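Local coordinates for protein Rbam17540 (Bacillus amyloliquefaciens, PDB 2YOY) that is a copper-dependent CBM33 polysaccharide oxygenase that probably cleaves recalcitrant polysaccharide chains, such as cellulose, by oxidation, at residues Glu41-Lys44 with Gly50-Asp53; Leu157-Val162 with Ser166-Asn171. All coordinates share one frame; numbering follows the deposited sequence.

Overall arrangement
Two contacts close in series along the chain here and yet share one sheet. Contact 1 (41-44 with 50-53) is complete before contact 2 (157-162 with 166-171) begins, but their centres lie about 8 Å apart, on the same side of the chain's centre. Strand 167-177 makes the connection: it pairs antiparallel with 154-162 within contact 2 and with 41-43 from contact 1. Side chains also tie the two, with Lys-44 NZ 2.7 Å from Val-162 O in a probable hydrogen bond. Both contacts touch the same ethanediol molecule. Contact 2 reaches the copper site through Phe-169, whereas the Lys-44 side chain stays about 12 Å from the metal; contact 1 thus flanks the hairpin beside the site.

Contact 1 (Glu41-Lys44 with Gly50-Asp53); sequences EGPK and GPPD. With EDO (1,2-ethanediol), chain D.
The end of the short strand 41-43, which adds to the mixed sheet alongside strand 167-177, meets the loop that follows it where Pro-43 faces Gly-50 and Pro-51. No hydrogen bond joins the two segments; the carbonyl oxygen Pro-43 O does most of the work. Gly-50 CA approaches it at 3.4 Å as a CA-H...O contact, with 140° at the hydrogen, and Pro-51 CD lies 3.6 Å from the same Pro-43 O. This oxygen also accepts a hydrogen bond from Tyr-170 OH, so a true donor and two C-H groups gather around one acceptor. The pyrrolidine rings meet at their delta carbons, Pro-43 CD being 4.3 Å from Pro-51 CD, a loose apolar touch over a small interface. At Gly-50 the positive phi (95°) suits a residue without a beta carbon, since such a carbon would collide with the carbonyl oxygen of the residue before.

Strand 41-43 and the loop after it lie on the flank of what is probably the E-set-type beta sandwich of this family. Further along, Arg-120 holds the loop through Pro-51 O and a salt bridge to Asp-53. On the strand side, Lys-44 NZ turns to Val-162 O and Thr-165 O.

Glu-41 has another partner, an ethanediol probably from the crystallisation liquor. With CG anti to the backbone N (chi1 -174°), the extended chain lays the carboxylate across the neighbouring strand, against Asn-167 and Phe-169, and the diol's O2 donates to Glu-41 OE2 at 2.6 Å. The other carboxylate oxygen, Glu-41 OE1, accepts from Gln-65 NE2. Shortening the side chain to that of an alanine here is likely to leave Gln-65 NE2 and the diol hydroxyl without this acceptor. The diol is held as well by Asn-167 and Thr-165.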
loop_
_atom_site.group_PDB
_atom_site.type_symbol
_atom_site.label_atom_id
_atom_site.label_comp_id
_atom_site.label_asym_id
_atom_site.label_seq_id
_atom_site.Cartn_x
_atom_site.Cartn_y
_atom_site.Cartn_z
ATOM N N GLU A 41 1.867 8.677 3.843
ATOM C CA GLU A 41 2.026 9.773 2.881
ATOM C C GLU A 41 3.473 10.137 2.650
ATOM O O GLU A 41 4.199 10.433 3.589
ATOM C CB GLU A 41 1.316 10.996 3.430
ATOM C CG GLU A 41 1.277 12.179 2.486
ATOM C CD GLU A 41 0.525 13.365 3.055
ATOM O OE1 GLU A 41 0.160 13.335 4.254
ATOM O OE2 GLU A 41 0.313 14.330 2.284
ATOM N N GLY A 42 3.890 10.137 1.389
ATOM C CA GLY A 42 5.262 10.493 1.039
ATOM C C GLY A 42 5.286 11.292 -0.245
ATOM O O GLY A 42 4.231 11.655 -0.796
ATOM N N PRO A 43 6.490 11.602 -0.733
ATOM C CA PRO A 43 6.560 12.345 -1.986
ATOM C C PRO A 43 5.998 11.565 -3.184
ATOM O O PRO A 43 6.166 10.345 -3.274
ATOM C CB PRO A 43 8.080 12.580 -2.168
ATOM C CG PRO A 43 8.664 12.376 -0.815
ATOM C CD PRO A 43 7.817 11.319 -0.175
ATOM N N LYS A 44 5.379 12.256 -4.137
ATOM C CA LYS A 44 4.918 11.589 -5.353
ATOM C C LYS A 44 6.045 11.472 -6.358
ATOM O O LYS A 44 7.167 11.929 -6.099
ATOM C CB LYS A 44 3.652 12.228 -5.923
ATOM C CG LYS A 44 3.812 13.472 -6.744
ATOM C CD LYS A 44 2.433 13.953 -7.195
ATOM C CE LYS A 44 2.535 15.333 -7.796
ATOM N NZ LYS A 44 1.170 15.873 -8.048
ATOM N N GLY A 50 9.984 9.607 -5.251
ATOM C CA GLY A 50 9.164 9.083 -4.170
ATOM C C GLY A 50 10.006 8.606 -3.025
ATOM O O GLY A 50 11.228 8.862 -2.997
ATOM N N PRO A 51 9.395 7.880 -2.078
ATOM C CA PRO A 51 10.126 7.306 -0.922
ATOM C C PRO A 51 11.251 6.357 -1.345
ATOM O O PRO A 51 11.070 5.571 -2.258
ATOM C CB PRO A 51 9.032 6.534 -0.151
ATOM C CG PRO A 51 7.938 6.327 -1.126
ATOM C CD PRO A 51 7.966 7.502 -2.053
ATOM N N PRO A 52 12.395 6.414 -0.650
ATOM C CA PRO A 52 13.522 5.581 -1.059
ATOM C C PRO A 52 13.344 4.098 -0.777
ATOM O O PRO A 52 12.496 3.694 0.010
ATOM C CB PRO A 52 14.696 6.102 -0.239
ATOM C CG PRO A 52 14.116 6.855 0.896
ATOM C CD PRO A 52 12.688 7.254 0.520
ATOM N N ASP A 53 14.156 3.281 -1.436
ATOM C CA ASP A 53 14.132 1.852 -1.187
ATOM C C ASP A 53 14.296 1.572 0.320
ATOM O O ASP A 53 15.046 2.259 1.038
ATOM C CB ASP A 53 15.260 1.176 -1.990
ATOM C CG ASP A 53 14.944 1.075 -3.495
ATOM O OD1 ASP A 53 13.787 1.264 -3.932
ATOM O OD2 ASP A 53 15.861 0.765 -4.281
HETATM C C1 EDO D . -2.292 15.700 0.855
HETATM O O1 EDO D . -1.187 16.184 0.078
HETATM C C2 EDO D . -2.412 16.381 2.218
HETATM O O2 EDO D . -1.211 16.286 2.989
#

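Contact 2 (Leu157-Val162 with Ser166-Asn171). With EDO (1,2-ethanediol), chain D.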
loop_
_atom_site.group_PDB
_atom_site.type_symbol
_atom_site.label_atom_id
_atom_site.label_comp_id
_atom_site.label_asym_id
_atom_site.label_seq_id
_atom_site.Cartn_x
_atom_site.Cartn_y
_atom_site.Cartn_z
ATOM N N LEU A 157 1.514 -3.205 -4.232
ATOM C CA LEU A 157 1.569 -1.788 -3.874
ATOM C C LEU A 157 0.560 -0.935 -4.651
ATOM O O LEU A 157 0.617 -0.836 -5.911
ATOM C CB LEU A 157 2.949 -1.268 -4.171
ATOM C CG LEU A 157 3.247 0.194 -3.967
ATOM C CD1 LEU A 157 3.110 0.597 -2.516
ATOM C CD2 LEU A 157 4.665 0.545 -4.478
ATOM N N GLY A 158 -0.358 -0.286 -3.927
ATOM C CA GLY A 158 -1.099 0.803 -4.495
ATOM C C GLY A 158 -0.639 2.189 -4.152
ATOM O O GLY A 158 -0.377 2.475 -2.990
ATOM N N VAL A 159 -0.547 3.041 -5.173
ATOM C CA VAL A 159 -0.098 4.405 -5.000
ATOM C C VAL A 159 -1.179 5.408 -5.470
ATOM O O VAL A 159 -1.694 5.303 -6.570
ATOM C CB VAL A 159 1.230 4.638 -5.723
ATOM C CG1 VAL A 159 1.782 6.023 -5.372
ATOM C CG2 VAL A 159 2.289 3.578 -5.363
ATOM N N TRP A 160 -1.478 6.397 -4.633
ATOM C CA TRP A 160 -2.447 7.408 -4.914
ATOM C C TRP A 160 -1.693 8.748 -4.990
ATOM O O TRP A 160 -1.148 9.205 -3.981
ATOM C CB TRP A 160 -3.493 7.406 -3.809
ATOM C CG TRP A 160 -4.420 8.617 -3.785
ATOM C CD1 TRP A 160 -4.855 9.319 -4.857
ATOM C CD2 TRP A 160 -4.982 9.256 -2.622
ATOM N NE1 TRP A 160 -5.662 10.335 -4.447
ATOM C CE2 TRP A 160 -5.754 10.327 -3.083
ATOM C CE3 TRP A 160 -4.908 9.012 -1.245
ATOM C CZ2 TRP A 160 -6.450 11.184 -2.213
ATOM C CZ3 TRP A 160 -5.584 9.850 -0.374
ATOM C CH2 TRP A 160 -6.372 10.926 -0.878
ATOM N N ASP A 161 -1.645 9.339 -6.178
ATOM C CA ASP A 161 -1.003 10.654 -6.378
ATOM C C ASP A 161 -2.004 11.788 -6.225
ATOM O O ASP A 161 -3.030 11.804 -6.913
ATOM C CB ASP A 161 -0.429 10.758 -7.794
ATOM C CG ASP A 161 0.853 9.974 -7.987
ATOM O OD1 ASP A 161 1.250 9.151 -7.100
ATOM O OD2 ASP A 161 1.448 10.130 -9.106
ATOM N N VAL A 162 -1.667 12.757 -5.380
ATOM C CA VAL A 162 -2.507 13.967 -5.173
ATOM C C VAL A 162 -2.149 14.988 -6.257
ATOM O O VAL A 162 -0.964 15.237 -6.567
ATOM C CB VAL A 162 -2.289 14.544 -3.750
ATOM C CG1 VAL A 162 -3.100 15.824 -3.548
ATOM C CG2 VAL A 162 -2.648 13.517 -2.700
ATOM N N SER A 166 2.784 17.892 -3.756
ATOM C CA SER A 166 3.883 17.013 -4.131
ATOM C C SER A 166 3.798 15.666 -3.379
ATOM O O SER A 166 4.764 14.976 -3.297
ATOM C CB SER A 166 5.233 17.693 -3.885
ATOM O OG SER A 166 5.378 17.996 -2.523
ATOM N N ASN A 167 2.619 15.286 -2.906
ATOM C CA ASN A 167 2.462 14.096 -2.085
ATOM C C ASN A 167 1.738 12.960 -2.784
ATOM O O ASN A 167 0.979 13.166 -3.723
ATOM C CB ASN A 167 1.647 14.435 -0.840
ATOM C CG ASN A 167 2.293 15.503 0.011
ATOM O OD1 ASN A 167 1.655 16.476 0.371
ATOM N ND2 ASN A 167 3.556 15.317 0.335
ATOM N N ALA A 168 1.929 11.764 -2.235
ATOM C CA ALA A 168 1.214 10.549 -2.669
ATOM C C ALA A 168 1.082 9.647 -1.468
ATOM O O ALA A 168 1.835 9.786 -0.491
ATOM C CB ALA A 168 1.949 9.838 -3.791
ATOM N N PHE A 169 0.133 8.713 -1.527
ATOM C CA PHE A 169 -0.092 7.748 -0.444
ATOM C C PHE A 169 0.254 6.375 -0.980
ATOM O O PHE A 169 -0.088 6.053 -2.130
ATOM C CB PHE A 169 -1.562 7.842 0.032
ATOM C CG PHE A 169 -1.867 9.147 0.719
ATOM C CD1 PHE A 169 -2.052 10.296 -0.032
ATOM C CD2 PHE A 169 -1.841 9.248 2.100
ATOM C CE1 PHE A 169 -2.241 11.510 0.595
ATOM C CE2 PHE A 169 -2.085 10.453 2.730
ATOM C CZ PHE A 169 -2.262 11.570 1.972
ATOM N N TYR A 170 0.995 5.618 -0.161
ATOM C CA TYR A 170 1.605 4.349 -0.516
ATOM C C TYR A 170 1.027 3.276 0.375
ATOM O O TYR A 170 1.225 3.312 1.554
ATOM C CB TYR A 170 3.153 4.417 -0.353
ATOM C CG TYR A 170 3.781 5.374 -1.314
ATOM C CD1 TYR A 170 3.825 6.748 -1.018
ATOM C CD2 TYR A 170 4.278 4.943 -2.521
ATOM C CE1 TYR A 170 4.329 7.641 -1.954
ATOM C CE2 TYR A 170 4.815 5.810 -3.434
ATOM C CZ TYR A 170 4.854 7.160 -3.150
ATOM O OH TYR A 170 5.350 7.983 -4.148
ATOM N N ASN A 171 0.296 2.315 -0.198
ATOM C CA ASN A 171 -0.265 1.238 0.596
ATOM C C ASN A 171 0.131 -0.125 0.026
ATOM O O ASN A 171 -0.326 -0.542 -1.056
ATOM C CB ASN A 171 -1.792 1.283 0.633
ATOM C CG ASN A 171 -2.416 2.226 1.680
ATOM O OD1 ASN A 171 -3.630 2.134 1.902
ATOM N ND2 ASN A 171 -1.651 3.154 2.250
HETATM C C1 EDO D . -2.292 15.700 0.855
HETATM O O1 EDO D . -1.187 16.184 0.078
HETATM C C2 EDO D . -2.412 16.381 2.218
HETATM O O2 EDO D . -1.211 16.286 2.989
HETATM O O HOH W 1 3.910 8.561 -6.671
#
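Gly-158 and Asn-171 exchange two backbone hydrogen bonds, and the one from Asn-171 N to Gly-158 O is nearly straight (2.9 Å, 173° at the hydrogen). Trp-160 and Phe-169 form the next such pair, and Val-162 N to Asn-167 O closes the series at 3.1 Å. Between them, Val-159 with Tyr-170 and Asp-161 with Ala-168 are non-hydrogen-bonded pairs, in which the CA-H groups of Val-159 and Ala-168 approach Phe-169 O and Trp-160 O, respectively.

A water bridges the strands on the Val-159 and Tyr-170 face, donating to Asp-161 OD1 at 2.8 Å and also to Tyr-170 OH. His-104 NE2 is a further partner of that aspartate oxygen, while the tyrosine hydroxyl is bound to Pro-43 O. On the same face, Val-159 CG1 lies over the Tyr-170 ring, 4.0 Å from its centroid and 28° off the normal, a CH-pi contact. With Val-159 CG1 anti to the backbone N (chi1 -172°), both methyls are turned to the tyrosine: CG1 over the ring face, CG2 3.7 Å from Tyr-170 CD2.

The other face carries two aromatics lying side by side. The six-membered ring of Trp-160 and the ring of Phe-169 are tilted modestly against each other and strongly offset, their centroids 4.8 Å apart, with little overlap; Trp-160 CE3 nevertheless approaches Phe-169 CD1 to 3.4 Å. Val-162 CG2 meets Phe-169 CE1 at the ring edge, in its plane. Trp-160 NE1 is bound to Thr-100 OG1, and its ring also stacks on Trp-103. Phe-169 meets His-1 edge-to-face, its side chain about 4 Å from the copper that His-1 and His-98 bind. An antiparallel beta hairpin thus places a phenylalanine beside the histidine-brace copper site, as in many bacterial lytic polysaccharide monooxygenases.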